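Local coordinates for protein NAD-dependent aldehyde dehydrogenase (Burkholderia multivorans, PDB 5UJU) that probably oxidises aldehydes to carboxylic acids with NAD+ as cofactor, as a member of the aldehyde dehydrogenase family, at residues Leu332-Ala344 and Val376-Thr388. Residues are numbered along the deposited sequence; the frame is centred on the assembly and turned at random.
Sequences LKAAAKNIAFSLA and VAQAIAGAVQKLT
Helix 332-344 and residues 376-388 of helix 373-388 pack at a slant to each other on the seven-stranded mixed sheet that contains strand 323-326, within the aldehyde dehydrogenase fold. Alanines set the spacing where they meet. The axes approach to 8.2 Å and cross at -54°. Ala336 CB rests 3.6 Å from the backbone O of Ala379. One turn on, Ala340 CB sits among Ala383, Val384 and Leu387, and its distance to Val384 CG2 is 3.6 Å. The small side chain of Ala340 lets the backbones come close: its CA is 4.8 Å from Val384 CA.

On one flank, Leu387 CD1 lies over the centre of the Phe341 ring, 3.9 Å from its centroid, in a CH-pi contact. Leu387 CD2 reaches the far end of the ring, 3.8 Å from Phe341 CZ. The same ring meets Phe521.

On the sheet side, Ile380 CG2 touches both Ile339 CG2 and Leu343 CD1. Ile380 CG2 is anti to its backbone N, while CG1 turns toward Ala336. Ile339 and Ile380 also reach Ile326 of strand 323-326. Near the C-terminal ends, Ala344 CB and Thr388 CG2 are tightly packed at 3.5 Å. Thr388 OG1 donates a hydrogen bond to Val384 O at 2.8 Å, from above the carbonyl plane. The helices meet through apolar faces, and 332-344 links parallel strands 323-326 and 356-360 in a beta-alpha-beta crossover of the alpha/beta catalytic domain typical of aldehyde dehydrogenases.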
loop_
_atom_site.group_PDB
_atom_site.type_symbol
_atom_site.label_atom_id
_atom_site.label_comp_id
_atom_site.label_asym_id
_atom_site.label_seq_id
_atom_site.Cartn_x
_atom_site.Cartn_y
_atom_site.Cartn_z
ATOM N N LEU A 332 20.700 29.203 -25.646
ATOM C CA LEU A 332 19.646 28.572 -26.435
ATOM C C LEU A 332 20.170 27.362 -27.199
ATOM O O LEU A 332 19.491 26.333 -27.287
ATOM C CB LEU A 332 19.015 29.588 -27.392
ATOM C CG LEU A 332 17.943 28.984 -28.310
ATOM C CD1 LEU A 332 16.859 28.276 -27.514
ATOM C CD2 LEU A 332 17.324 30.062 -29.177
ATOM N N LYS A 333 21.373 27.471 -27.769
ATOM C CA LYS A 333 21.912 26.359 -28.541
ATOM C C LYS A 333 22.114 25.134 -27.660
ATOM O O LYS A 333 21.808 24.010 -28.072
ATOM C CB LYS A 333 23.228 26.761 -29.210
ATOM N N ALA A 334 22.609 25.337 -26.436
ATOM C CA ALA A 334 22.806 24.214 -25.526
ATOM C C ALA A 334 21.474 23.602 -25.107
ATOM O O ALA A 334 21.351 22.375 -25.019
ATOM C CB ALA A 334 23.601 24.656 -24.298
ATOM N N ALA A 335 20.481 24.444 -24.807
ATOM C CA ALA A 335 19.174 23.927 -24.424
ATOM C C ALA A 335 18.528 23.171 -25.577
ATOM O O ALA A 335 17.954 22.097 -25.376
ATOM C CB ALA A 335 18.278 25.069 -23.953
ATOM N N ALA A 336 18.607 23.725 -26.792
ATOM C CA ALA A 336 18.010 23.074 -27.953
ATOM C C ALA A 336 18.661 21.721 -28.224
ATOM O O ALA A 336 17.975 20.745 -28.540
ATOM C CB ALA A 336 18.123 23.982 -29.182
ATOM N N LYS A 337 19.986 21.639 -28.098
ATOM C CA LYS A 337 20.659 20.367 -28.332
ATOM C C LYS A 337 20.241 19.329 -27.296
ATOM O O LYS A 337 20.032 18.156 -27.633
ATOM C CB LYS A 337 22.176 20.565 -28.326
ATOM C CG LYS A 337 22.962 19.381 -28.877
ATOM C CD LYS A 337 24.466 19.625 -28.847
ATOM C CE LYS A 337 25.153 18.848 -29.975
ATOM N NZ LYS A 337 26.477 18.276 -29.596
ATOM N N ASN A 338 20.122 19.737 -26.032
ATOM C CA ASN A 338 19.706 18.802 -24.992
ATOM C C ASN A 338 18.291 18.301 -25.254
ATOM O O ASN A 338 18.016 17.100 -25.164
ATOM C CB ASN A 338 19.803 19.469 -23.621
ATOM C CG ASN A 338 19.317 18.558 -22.495
ATOM O OD1 ASN A 338 18.110 18.395 -22.294
ATOM N ND2 ASN A 338 20.256 17.992 -21.738
ATOM N N ILE A 339 17.377 19.213 -25.585
ATOM C CA ILE A 339 16.022 18.795 -25.930
ATOM C C ILE A 339 16.046 17.863 -27.132
ATOM O O ILE A 339 15.321 16.857 -27.176
ATOM C CB ILE A 339 15.141 20.031 -26.190
ATOM C CG1 ILE A 339 14.838 20.746 -24.871
ATOM C CG2 ILE A 339 13.875 19.643 -26.953
ATOM C CD1 ILE A 339 14.166 22.098 -25.058
ATOM N N ALA A 340 16.895 18.168 -28.116
ATOM C CA ALA A 340 16.981 17.347 -29.321
ATOM C C ALA A 340 17.426 15.919 -29.001
ATOM O O ALA A 340 16.884 14.953 -29.551
ATOM C CB ALA A 340 17.950 17.981 -30.308
ATOM N N PHE A 341 18.457 15.769 -28.161
ATOM C CA PHE A 341 18.858 14.431 -27.729
ATOM C C PHE A 341 17.699 13.715 -27.061
ATOM O O PHE A 341 17.510 12.506 -27.251
ATOM C CB PHE A 341 20.032 14.510 -26.752
ATOM C CG PHE A 341 21.372 14.347 -27.385
ATOM C CD1 PHE A 341 21.740 13.136 -27.954
ATOM C CD2 PHE A 341 22.283 15.401 -27.390
ATOM C CE1 PHE A 341 22.983 12.983 -28.544
ATOM C CE2 PHE A 341 23.534 15.258 -27.974
ATOM C CZ PHE A 341 23.886 14.047 -28.555
ATOM N N SER A 342 16.924 14.444 -26.253
ATOM C CA SER A 342 15.814 13.837 -25.524
ATOM C C SER A 342 14.735 13.343 -26.465
ATOM O O SER A 342 14.062 12.345 -26.171
ATOM C CB SER A 342 15.229 14.839 -24.530
ATOM O OG SER A 342 16.256 15.337 -23.700
ATOM N N LEU A 343 14.549 14.035 -27.588
ATOM C CA LEU A 343 13.577 13.618 -28.586
ATOM C C LEU A 343 14.089 12.459 -29.435
ATOM O O LEU A 343 13.288 11.649 -29.910
ATOM C CB LEU A 343 13.211 14.803 -29.487
ATOM C CG LEU A 343 12.428 15.948 -28.854
ATOM C CD1 LEU A 343 12.378 17.145 -29.822
ATOM C CD2 LEU A 343 11.027 15.493 -28.463
ATOM N N ALA A 344 15.402 12.372 -29.639
ATOM C CA ALA A 344 16.005 11.414 -30.559
ATOM C C ALA A 344 16.309 10.056 -29.928
ATOM O O ALA A 344 16.270 9.034 -30.626
ATOM C CB ALA A 344 17.296 12.007 -31.130
ATOM N N VAL A 376 13.130 29.730 -31.529
ATOM C CA VAL A 376 13.248 28.609 -30.597
ATOM C C VAL A 376 12.871 27.304 -31.289
ATOM O O VAL A 376 13.582 26.293 -31.185
ATOM C CB VAL A 376 12.392 28.851 -29.340
ATOM C CG1 VAL A 376 12.366 27.593 -28.456
ATOM C CG2 VAL A 376 12.917 30.029 -28.555
ATOM N N ALA A 377 11.750 27.311 -32.019
ATOM C CA ALA A 377 11.299 26.105 -32.701
ATOM C C ALA A 377 12.322 25.636 -33.726
ATOM O O ALA A 377 12.618 24.438 -33.820
ATOM C CB ALA A 377 9.952 26.358 -33.374
ATOM N N GLN A 378 12.867 26.567 -34.509
ATOM C CA GLN A 378 13.872 26.197 -35.498
ATOM C C GLN A 378 15.136 25.691 -34.832
ATOM O O GLN A 378 15.807 24.804 -35.366
ATOM C CB GLN A 378 14.193 27.391 -36.408
ATOM C CG GLN A 378 13.131 27.647 -37.447
ATOM C CD GLN A 378 12.874 26.412 -38.297
ATOM O OE1 GLN A 378 13.811 25.709 -38.698
ATOM N NE2 GLN A 378 11.602 26.140 -38.574
ATOM N N ALA A 379 15.492 26.261 -33.678
ATOM C CA ALA A 379 16.660 25.767 -32.961
ATOM C C ALA A 379 16.476 24.302 -32.571
ATOM O O ALA A 379 17.400 23.492 -32.701
ATOM C CB ALA A 379 16.929 26.642 -31.737
ATOM N N ILE A 380 15.282 23.944 -32.106
ATOM C CA ILE A 380 15.006 22.560 -31.745
ATOM C C ILE A 380 14.972 21.681 -32.990
ATOM O O ILE A 380 15.640 20.641 -33.050
ATOM C CB ILE A 380 13.696 22.472 -30.945
ATOM C CG1 ILE A 380 13.852 23.241 -29.625
ATOM C CG2 ILE A 380 13.297 20.994 -30.745
ATOM C CD1 ILE A 380 12.563 23.474 -28.890
ATOM N N ALA A 381 14.200 22.091 -34.005
ATOM C CA ALA A 381 14.068 21.268 -35.205
ATOM C C ALA A 381 15.420 21.046 -35.866
ATOM O O ALA A 381 15.744 19.923 -36.272
ATOM C CB ALA A 381 13.095 21.916 -36.197
ATOM N N GLY A 382 16.234 22.098 -35.953
ATOM C CA GLY A 382 17.522 21.968 -36.610
ATOM C C GLY A 382 18.493 21.096 -35.837
ATOM O O GLY A 382 19.272 20.347 -36.429
ATOM N N ALA A 383 18.490 21.203 -34.507
ATOM C CA ALA A 383 19.349 20.330 -33.719
ATOM C C ALA A 383 18.913 18.875 -33.856
ATOM O O ALA A 383 19.757 17.971 -33.879
ATOM C CB ALA A 383 19.352 20.765 -32.252
ATOM N N VAL A 384 17.602 18.630 -33.964
ATOM C CA VAL A 384 17.123 17.263 -34.153
ATOM C C VAL A 384 17.570 16.727 -35.505
ATOM O O VAL A 384 18.059 15.597 -35.612
ATOM C CB VAL A 384 15.593 17.180 -34.002
ATOM C CG1 VAL A 384 15.113 15.780 -34.406
ATOM C CG2 VAL A 384 15.175 17.466 -32.566
ATOM N N GLN A 385 17.414 17.541 -36.556
ATOM C CA GLN A 385 17.810 17.119 -37.891
ATOM C C GLN A 385 19.291 16.774 -37.939
ATOM O O GLN A 385 19.678 15.762 -38.535
ATOM C CB GLN A 385 17.479 18.224 -38.915
ATOM C CG GLN A 385 17.356 17.724 -40.352
ATOM C CD GLN A 385 18.694 17.397 -40.977
ATOM O OE1 GLN A 385 19.692 18.046 -40.688
ATOM N NE2 GLN A 385 18.730 16.349 -41.805
ATOM N N LYS A 386 20.142 17.602 -37.313
ATOM C CA LYS A 386 21.578 17.330 -37.339
ATOM C C LYS A 386 21.904 16.010 -36.643
ATOM O O LYS A 386 22.780 15.262 -37.094
ATOM C CB LYS A 386 22.352 18.476 -36.685
ATOM N N LEU A 387 21.196 15.702 -35.548
ATOM C CA LEU A 387 21.501 14.520 -34.752
ATOM C C LEU A 387 20.944 13.230 -35.338
ATOM O O LEU A 387 21.458 12.149 -35.006
ATOM C CB LEU A 387 20.969 14.696 -33.327
ATOM C CG LEU A 387 21.766 15.611 -32.394
ATOM C CD1 LEU A 387 21.025 15.787 -31.082
ATOM C CD2 LEU A 387 23.148 15.021 -32.123
ATOM N N THR A 388 19.900 13.299 -36.175
ATOM C CA THR A 388 19.178 12.099 -36.574
ATOM C C THR A 388 19.158 11.835 -38.079
ATOM O O THR A 388 18.846 10.711 -38.476
ATOM C CB THR A 388 17.721 12.149 -36.078
ATOM O OG1 THR A 388 17.022 13.221 -36.726
ATOM C CG2 THR A 388 17.667 12.348 -34.578
#